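Side-chain contact in malonyl CoA-acyl carrier protein transacylase (PDB 3G87), which probably transfers the malonyl group of malonyl-CoA to the holo form of acyl carrier protein, releasing coenzyme A: residues V49-R53 with D54-R58. Residues are numbered along the deposited sequence; the frame is centred on the assembly and turned at random.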
# COMPACT_ATOMS: atom_id res chain seq x y z
N VAL A 49 15.23 -7.27 10.63
CA VAL A 49 15.35 -7.60 12.07
C VAL A 49 16.34 -6.64 12.75
O VAL A 49 16.00 -6.05 13.77
CB VAL A 49 15.71 -9.10 12.32
CG1 VAL A 49 16.03 -9.33 13.78
CG2 VAL A 49 14.58 -10.03 11.84
N ASP A 50 17.50 -6.45 12.14
CA ASP A 50 18.57 -5.63 12.72
C ASP A 50 18.61 -4.17 12.21
O ASP A 50 18.96 -3.27 12.98
CB ASP A 50 19.96 -6.24 12.45
CG ASP A 50 20.02 -7.78 12.74
OD1 ASP A 50 19.40 -8.15 13.80
OD2 ASP A 50 20.71 -8.58 11.92
N ASP A 51 18.27 -3.94 10.92
CA ASP A 51 18.40 -2.64 10.26
C ASP A 51 19.64 -1.80 10.61
O ASP A 51 19.49 -0.65 11.02
CB ASP A 51 17.14 -1.78 10.41
CG ASP A 51 17.07 -0.65 9.34
OD1 ASP A 51 17.90 -0.68 8.39
OD2 ASP A 51 16.20 0.26 9.46
N PRO A 52 20.83 -2.29 10.40
CA PRO A 52 22.03 -1.61 10.81
C PRO A 52 22.34 -0.24 10.23
O PRO A 52 22.85 0.52 10.94
CB PRO A 52 23.12 -2.61 10.47
CG PRO A 52 22.50 -3.59 9.74
CD PRO A 52 21.14 -3.66 10.05
N ARG A 53 21.99 0.05 8.99
CA ARG A 53 22.24 1.32 8.40
C ARG A 53 20.99 2.19 8.38
O ARG A 53 20.90 3.13 7.66
CB ARG A 53 22.80 1.14 7.01
CG ARG A 53 24.04 0.38 6.98
CD ARG A 53 24.55 0.14 5.59
NE ARG A 53 23.80 -0.93 4.97
CZ ARG A 53 23.88 -2.19 5.31
NH1 ARG A 53 24.70 -2.58 6.23
NH2 ARG A 53 23.15 -3.07 4.71
N ASP A 54 20.03 1.84 9.20
CA ASP A 54 18.83 2.60 9.31
C ASP A 54 18.20 2.91 7.97
O ASP A 54 17.97 4.01 7.62
CB ASP A 54 19.09 3.81 10.16
CG ASP A 54 19.51 3.45 11.56
OD1 ASP A 54 18.63 3.28 12.37
OD2 ASP A 54 20.71 3.32 11.85
N GLU A 55 17.94 1.85 7.23
CA GLU A 55 17.55 1.85 5.84
C GLU A 55 16.08 1.63 5.63
O GLU A 55 15.59 1.98 4.62
CB GLU A 55 18.31 0.76 5.11
CG GLU A 55 19.65 1.18 4.68
CD GLU A 55 20.57 0.06 4.35
OE1 GLU A 55 20.30 -1.07 4.64
OE2 GLU A 55 21.60 0.31 3.80
N LEU A 56 15.40 1.08 6.61
CA LEU A 56 14.00 0.72 6.51
C LEU A 56 13.07 1.85 6.07
O LEU A 56 12.15 1.61 5.37
CB LEU A 56 13.50 0.05 7.79
CG LEU A 56 13.67 -1.45 7.98
CD1 LEU A 56 13.21 -1.88 9.30
CD2 LEU A 56 13.13 -2.36 6.91
N GLY A 57 13.37 3.08 6.45
CA GLY A 57 12.57 4.22 6.04
C GLY A 57 12.82 4.84 4.65
O GLY A 57 12.11 5.80 4.21
N ARG A 58 13.84 4.35 3.95
CA ARG A 58 14.12 4.87 2.59
C ARG A 58 13.43 3.94 1.59
O ARG A 58 13.64 2.74 1.62
CB ARG A 58 15.61 4.96 2.39
CG ARG A 58 16.30 5.81 3.48
CD ARG A 58 17.76 5.53 3.51
NE ARG A 58 18.32 6.04 2.28
CZ ARG A 58 19.49 5.66 1.76
NH1 ARG A 58 20.25 4.73 2.38
NH2 ARG A 58 19.89 6.22 0.60
O HOH W 1 20.05 -1.74 7.37
O HOH W 2 20.54 -3.31 3.03
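D51 and D54 close a type I beta turn just past helix 44-50, the backbone N of D54 donating to O of D51 over 3.1 Å. D51 has left the helix with positive phi, and a second type I turn, E55 to R58, follows, its last residue at the N-cap position before helix 59-81. The connection illustrates how one carboxylate can order a loop of consecutive turns between two helices of an acyl transferase domain. CG of D51 lies anti to the backbone N (chi1 -160°), which sends the carboxylate across the bend to two amides. The N of E55 meets OD1 of D51 at 2.8 Å in a nearly straight bond, and the N of L56 reaches OD2 of D51 at 3.1 Å, both from the syn side, the L56 donor more tilted out of the carboxylate plane; with each oxygen engaged, rotation of the buried group is restrained. L56 lays CB and CG against D51 OD2 while its side chain also packs on L47 and A65. Exposed R53 runs alongside buried E55, pointing the same way. The arginine chain bends at chi3 (-78°), and its NE forms a salt bridge of 2.8 Å with OE2 of E55, met from above the carboxylate plane; the two flat groups stand 73° apart. A water links the two carboxylates, donating to OD1 of D51 and OE1 of E55, which probably eases their like charge, and accepts from N of R53. A second water, at the guanidinium edge, takes a bond from NH2 of R53 and donates to OE1 of E55 at 2.8 Å.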